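Local coordinates for protein GCN5-related N-acetyltransferase (Kribbella flavida, PDB 4MY0) that probably transfers the acetyl group of acetyl-CoA to an amine of its substrate, possibly an aminoglycoside, at residues 69-82 / 176-190. Sequence-based numbering, arbitrary orientation.
Sequences WDFQQWWGGRRVPM and GTAHEASRASGLLVW
S185 OG accepts the N-H of G76 at 2.7 Å in a nearly straight bond (173°). G77 N, next in the type I' turn W75–R78, bonds to A184 O, so two donors of the turn grip A184 and S185 in the chain after R183. Before the turn, strand 69-75 pairs antiparallel with the short strand 188-189. W74 N reaches L187 O, and V189 N reaches Q72 O at 2.8 Å. The Q73 amide is used at both ends: the extended chain, CG anti to the backbone N, carries NE2 to G186 O at 2.8 Å, while OE1 takes W75 NE1 from above its carbonyl plane.

The W74 indole lies between H179 and R79. H179 CB sits over the six-membered ring, 3.6 Å from its centroid, and R79 CG lies on the opposite face. The H179 ring turns its edge to the face of the five-membered ring (planes at 77°), with H179 CD2 3.4 Å from W74 NE1. Replacing W74 by an alanine is likely to leave H179 without its aromatic partner and to open a gap between helix and strand. At the other end, W190 turns its edge to the face of W69 and takes the edge of F71 on its own face. Backbone bonds thus set the register of the GNAT-domain hairpin against 184-189, while aromatic contacts hold helix 168-182 and W190 to it.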
loop_
_atom_site.group_PDB
_atom_site.type_symbol
_atom_site.label_atom_id
_atom_site.label_comp_id
_atom_site.label_asym_id
_atom_site.label_seq_id
_atom_site.Cartn_x
_atom_site.Cartn_y
_atom_site.Cartn_z
ATOM N N TRP C 69 -13.425 24.366 -26.683
ATOM C CA TRP C 69 -14.802 24.343 -26.179
ATOM C C TRP C 69 -15.378 25.748 -26.196
ATOM O O TRP C 69 -14.702 26.703 -25.777
ATOM C CB TRP C 69 -14.846 23.838 -24.732
ATOM C CG TRP C 69 -14.663 22.367 -24.562
ATOM C CD1 TRP C 69 -13.514 21.718 -24.214
ATOM C CD2 TRP C 69 -15.670 21.359 -24.698
ATOM N NE1 TRP C 69 -13.741 20.366 -24.143
ATOM C CE2 TRP C 69 -15.059 20.120 -24.433
ATOM C CE3 TRP C 69 -17.029 21.386 -25.024
ATOM C CZ2 TRP C 69 -15.763 18.915 -24.483
ATOM C CZ3 TRP C 69 -17.726 20.194 -25.079
ATOM C CH2 TRP C 69 -17.098 18.977 -24.805
ATOM N N ASP C 70 -16.623 25.879 -26.655
ATOM C CA ASP C 70 -17.340 27.153 -26.616
ATOM C C ASP C 70 -18.036 27.318 -25.263
ATOM O O ASP C 70 -19.248 27.127 -25.145
ATOM C CB ASP C 70 -18.362 27.234 -27.760
ATOM C CG ASP C 70 -19.272 26.015 -27.819
ATOM O OD1 ASP C 70 -18.826 24.915 -27.414
ATOM O OD2 ASP C 70 -20.433 26.163 -28.265
ATOM N N PHE C 71 -17.264 27.655 -24.235
ATOM C CA PHE C 71 -17.820 27.793 -22.888
ATOM C C PHE C 71 -18.270 29.215 -22.634
ATOM O O PHE C 71 -18.009 30.107 -23.436
ATOM C CB PHE C 71 -16.752 27.506 -21.837
ATOM C CG PHE C 71 -16.383 26.056 -21.693
ATOM C CD1 PHE C 71 -17.355 25.065 -21.689
ATOM C CD2 PHE C 71 -15.051 25.695 -21.517
ATOM C CE1 PHE C 71 -16.999 23.723 -21.527
ATOM C CE2 PHE C 71 -14.681 24.362 -21.352
ATOM C CZ PHE C 71 -15.660 23.372 -21.366
ATOM N N GLN C 72 -18.935 29.418 -21.497
ATOM C CA GLN C 72 -18.943 30.716 -20.840
ATOM C C GLN C 72 -18.326 30.457 -19.476
ATOM O O GLN C 72 -18.268 29.301 -19.029
ATOM C CB GLN C 72 -20.359 31.292 -20.707
ATOM C CG GLN C 72 -21.122 31.358 -22.027
ATOM C CD GLN C 72 -22.205 32.409 -22.022
ATOM O OE1 GLN C 72 -21.918 33.604 -21.964
ATOM N NE2 GLN C 72 -23.458 31.975 -22.090
ATOM N N GLN C 73 -17.837 31.503 -18.817
ATOM C CA GLN C 73 -17.245 31.325 -17.493
ATOM C C GLN C 73 -17.729 32.432 -16.575
ATOM O O GLN C 73 -17.776 33.606 -16.958
ATOM C CB GLN C 73 -15.715 31.285 -17.549
ATOM C CG GLN C 73 -15.080 30.717 -16.273
ATOM C CD GLN C 73 -13.567 30.738 -16.313
ATOM O OE1 GLN C 73 -12.969 31.580 -16.979
ATOM N NE2 GLN C 73 -12.941 29.806 -15.601
ATOM N N TRP C 74 -18.127 32.052 -15.369
ATOM C CA TRP C 74 -18.625 33.034 -14.416
ATOM C C TRP C 74 -17.461 33.869 -13.903
ATOM O O TRP C 74 -16.412 33.323 -13.554
ATOM C CB TRP C 74 -19.303 32.325 -13.245
ATOM C CG TRP C 74 -20.668 31.770 -13.577
ATOM C CD1 TRP C 74 -20.972 30.492 -13.964
ATOM C CD2 TRP C 74 -21.909 32.485 -13.536
ATOM N NE1 TRP C 74 -22.330 30.373 -14.162
ATOM C CE2 TRP C 74 -22.929 31.582 -13.905
ATOM C CE3 TRP C 74 -22.256 33.804 -13.223
ATOM C CZ2 TRP C 74 -24.272 31.956 -13.976
ATOM C CZ3 TRP C 74 -23.591 34.174 -13.281
ATOM C CH2 TRP C 74 -24.584 33.254 -13.656
ATOM N N TRP C 75 -17.636 35.188 -13.879
ATOM C CA TRP C 75 -16.672 36.059 -13.213
ATOM C C TRP C 75 -17.402 37.167 -12.476
ATOM O O TRP C 75 -18.092 38.002 -13.097
ATOM C CB TRP C 75 -15.646 36.618 -14.205
ATOM C CG TRP C 75 -14.620 35.585 -14.602
ATOM C CD1 TRP C 75 -14.562 34.898 -15.787
ATOM C CD2 TRP C 75 -13.530 35.102 -13.804
ATOM N NE1 TRP C 75 -13.490 34.035 -15.778
ATOM C CE2 TRP C 75 -12.843 34.134 -14.569
ATOM C CE3 TRP C 75 -13.062 35.397 -12.521
ATOM C CZ2 TRP C 75 -11.712 33.460 -14.092
ATOM C CZ3 TRP C 75 -11.939 34.715 -12.041
ATOM C CH2 TRP C 75 -11.279 33.765 -12.825
ATOM N N GLY C 76 -17.272 37.152 -11.146
ATOM C CA GLY C 76 -18.004 38.074 -10.289
ATOM C C GLY C 76 -19.495 38.037 -10.540
ATOM O O GLY C 76 -20.159 39.075 -10.552
ATOM N N GLY C 77 -20.041 36.843 -10.757
ATOM C CA GLY C 77 -21.481 36.719 -10.928
ATOM C C GLY C 77 -22.029 37.140 -12.289
ATOM O O GLY C 77 -23.235 37.317 -12.439
ATOM N N ARG C 78 -21.152 37.292 -13.282
ATOM C CA ARG C 78 -21.603 37.468 -14.665
ATOM C C ARG C 78 -20.954 36.436 -15.603
ATOM O O ARG C 78 -19.851 35.946 -15.336
ATOM C CB ARG C 78 -21.347 38.900 -15.153
ATOM C CG ARG C 78 -22.128 39.968 -14.384
ATOM C CD ARG C 78 -22.627 41.083 -15.305
ATOM N NE ARG C 78 -21.556 41.972 -15.741
ATOM C CZ ARG C 78 -21.473 42.521 -16.954
ATOM N NH1 ARG C 78 -22.391 42.270 -17.879
ATOM N NH2 ARG C 78 -20.457 43.317 -17.249
ATOM N N ARG C 79 -21.637 36.105 -16.698
ATOM C CA ARG C 79 -21.128 35.102 -17.644
ATOM C C ARG C 79 -20.236 35.735 -18.702
ATOM O O ARG C 79 -20.634 36.693 -19.355
ATOM C CB ARG C 79 -22.282 34.379 -18.350
ATOM C CG ARG C 79 -23.230 33.609 -17.431
ATOM C CD ARG C 79 -24.414 33.116 -18.250
ATOM N NE ARG C 79 -25.460 32.524 -17.433
ATOM C CZ ARG C 79 -26.382 33.226 -16.778
ATOM N NH1 ARG C 79 -26.375 34.554 -16.832
ATOM N NH2 ARG C 79 -27.303 32.598 -16.055
ATOM N N VAL C 80 -19.037 35.196 -18.878
ATOM C CA VAL C 80 -18.101 35.723 -19.860
ATOM C C VAL C 80 -17.779 34.620 -20.867
ATOM O O VAL C 80 -17.392 33.518 -20.464
ATOM C CB VAL C 80 -16.788 36.174 -19.180
ATOM C CG1 VAL C 80 -15.879 36.906 -20.174
ATOM C CG2 VAL C 80 -17.086 37.046 -17.947
ATOM N N PRO C 81 -17.955 34.904 -22.176
ATOM C CA PRO C 81 -17.636 33.883 -23.192
ATOM C C PRO C 81 -16.176 33.453 -23.046
ATOM O O PRO C 81 -15.319 34.300 -22.770
ATOM C CB PRO C 81 -17.859 34.613 -24.520
ATOM C CG PRO C 81 -18.865 35.747 -24.177
ATOM C CD PRO C 81 -18.444 36.165 -22.772
HETATM N N MSE C 82 -15.898 32.162 -23.187
HETATM C CA MSE C 82 -14.578 31.666 -22.839
HETATM C C MSE C 82 -14.144 30.531 -23.749
HETATM O O MSE C 82 -14.934 29.640 -24.057
HETATM C CB MSE C 82 -14.564 31.210 -21.375
HETATM C CG MSE C 82 -13.175 30.839 -20.874
HETATM SE SE MSE C 82 -12.876 28.913 -20.996
HETATM C CE MSE C 82 -13.657 28.491 -19.265
ATOM N N GLY C 176 -27.864 29.531 -12.273
ATOM C CA GLY C 176 -27.759 30.942 -12.598
ATOM C C GLY C 176 -28.123 31.812 -11.413
ATOM O O GLY C 176 -27.399 32.744 -11.062
ATOM N N THR C 177 -29.250 31.493 -10.789
ATOM C CA THR C 177 -29.721 32.241 -9.636
ATOM C C THR C 177 -28.674 32.174 -8.526
ATOM O O THR C 177 -28.355 33.179 -7.911
ATOM C CB THR C 177 -31.068 31.687 -9.130
ATOM O OG1 THR C 177 -32.042 31.760 -10.185
ATOM C CG2 THR C 177 -31.562 32.484 -7.932
ATOM N N ALA C 178 -28.122 30.991 -8.290
ATOM C CA ALA C 178 -27.139 30.825 -7.227
ATOM C C ALA C 178 -25.864 31.642 -7.485
ATOM O O ALA C 178 -25.367 32.335 -6.598
ATOM C CB ALA C 178 -26.800 29.352 -7.035
ATOM N N HIS C 179 -25.334 31.553 -8.700
ATOM C CA HIS C 179 -24.058 32.186 -9.001
ATOM C C HIS C 179 -24.154 33.707 -9.089
ATOM O O HIS C 179 -23.165 34.396 -8.831
ATOM C CB HIS C 179 -23.456 31.597 -10.277
ATOM C CG HIS C 179 -23.024 30.171 -10.125
ATOM N ND1 HIS C 179 -22.810 29.590 -8.894
ATOM C CD2 HIS C 179 -22.773 29.211 -11.045
ATOM C CE1 HIS C 179 -22.446 28.330 -9.060
ATOM N NE2 HIS C 179 -22.414 28.074 -10.355
ATOM N N GLU C 180 -25.327 34.229 -9.447
ATOM C CA GLU C 180 -25.525 35.683 -9.471
ATOM C C GLU C 180 -25.603 36.254 -8.062
ATOM O O GLU C 180 -25.112 37.352 -7.795
ATOM C CB GLU C 180 -26.785 36.068 -10.261
ATOM C CG GLU C 180 -26.668 35.829 -11.757
ATOM C CD GLU C 180 -27.970 36.053 -12.503
ATOM O OE1 GLU C 180 -29.043 36.031 -11.861
ATOM O OE2 GLU C 180 -27.912 36.252 -13.738
ATOM N N ALA C 181 -26.227 35.499 -7.163
ATOM C CA ALA C 181 -26.402 35.924 -5.774
ATOM C C ALA C 181 -25.071 35.908 -5.021
ATOM O O ALA C 181 -24.800 36.794 -4.216
ATOM C CB ALA C 181 -27.412 35.029 -5.067
ATOM N N SER C 182 -24.252 34.892 -5.271
ATOM C CA SER C 182 -22.962 34.793 -4.593
ATOM C C SER C 182 -21.813 35.504 -5.340
ATOM O O SER C 182 -20.693 35.559 -4.838
ATOM C CB SER C 182 -22.599 33.330 -4.351
ATOM O OG SER C 182 -22.219 32.701 -5.563
ATOM N N ARG C 183 -22.095 36.057 -6.519
ATOM C CA ARG C 183 -21.056 36.665 -7.362
ATOM C C ARG C 183 -19.922 35.686 -7.632
ATOM O O ARG C 183 -18.744 36.032 -7.524
ATOM C CB ARG C 183 -20.510 37.948 -6.734
ATOM C CG ARG C 183 -21.477 39.109 -6.811
ATOM C CD ARG C 183 -21.145 40.135 -5.761
ATOM N NE ARG C 183 -22.141 40.138 -4.696
ATOM C CZ ARG C 183 -21.924 39.718 -3.455
ATOM N NH1 ARG C 183 -20.730 39.264 -3.098
ATOM N NH2 ARG C 183 -22.909 39.764 -2.564
ATOM N N ALA C 184 -20.292 34.458 -7.975
ATOM C CA ALA C 184 -19.324 33.385 -8.137
ATOM C C ALA C 184 -18.383 33.639 -9.313
ATOM O O ALA C 184 -18.740 34.324 -10.280
ATOM C CB ALA C 184 -20.044 32.061 -8.313
ATOM N N SER C 185 -17.187 33.062 -9.233
ATOM C CA SER C 185 -16.199 33.198 -10.296
ATOM C C SER C 185 -15.574 31.847 -10.592
ATOM O O SER C 185 -15.406 31.017 -9.687
ATOM C CB SER C 185 -15.097 34.179 -9.873
ATOM O OG SER C 185 -15.564 35.518 -9.869
ATOM N N GLY C 186 -15.216 31.631 -11.852
ATOM C CA GLY C 186 -14.440 30.458 -12.217
ATOM C C GLY C 186 -15.276 29.375 -12.867
ATOM O O GLY C 186 -14.805 28.690 -13.776
ATOM N N LEU C 187 -16.519 29.223 -12.418
ATOM C CA LEU C 187 -17.363 28.107 -12.859
ATOM C C LEU C 187 -17.683 28.090 -14.362
ATOM O O LEU C 187 -17.908 29.141 -14.972
ATOM C CB LEU C 187 -18.649 28.097 -12.034
ATOM C CG LEU C 187 -18.332 27.759 -10.581
ATOM C CD1 LEU C 187 -18.830 28.813 -9.618
ATOM C CD2 LEU C 187 -18.893 26.391 -10.238
ATOM N N LEU C 188 -17.711 26.891 -14.949
ATOM C CA LEU C 188 -18.067 26.737 -16.359
ATOM C C LEU C 188 -19.575 26.857 -16.581
ATOM O O LEU C 188 -20.372 26.427 -15.743
ATOM C CB LEU C 188 -17.614 25.378 -16.896
ATOM C CG LEU C 188 -16.133 25.017 -16.936
ATOM C CD1 LEU C 188 -15.939 23.655 -17.579
ATOM C CD2 LEU C 188 -15.387 26.068 -17.697
ATOM N N VAL C 189 -19.953 27.433 -17.719
ATOM C CA VAL C 189 -21.325 27.362 -18.216
ATOM C C VAL C 189 -21.316 26.450 -19.444
ATOM O O VAL C 189 -20.627 26.738 -20.426
ATOM C CB VAL C 189 -21.837 28.735 -18.664
ATOM C CG1 VAL C 189 -23.244 28.609 -19.238
ATOM C CG2 VAL C 189 -21.801 29.722 -17.518
ATOM N N TRP C 190 -22.058 25.350 -19.386
ATOM C CA TRP C 190 -22.147 24.430 -20.512
ATOM C C TRP C 190 -23.393 24.730 -21.328
ATOM O O TRP C 190 -24.385 25.221 -20.791
ATOM C CB TRP C 190 -22.238 22.981 -20.014
ATOM C CG TRP C 190 -21.001 22.453 -19.359
ATOM C CD1 TRP C 190 -20.641 22.581 -18.045
ATOM C CD2 TRP C 190 -19.968 21.682 -19.985
ATOM N NE1 TRP C 190 -19.435 21.947 -17.825
ATOM C CE2 TRP C 190 -19.007 21.386 -19.003
ATOM C CE3 TRP C 190 -19.762 21.218 -21.288
ATOM C CZ2 TRP C 190 -17.855 20.648 -19.286
ATOM C CZ3 TRP C 190 -18.623 20.487 -21.563
ATOM C CH2 TRP C 190 -17.687 20.211 -20.577
HETATM O O HOH W 1 -25.303 37.722 -14.494
#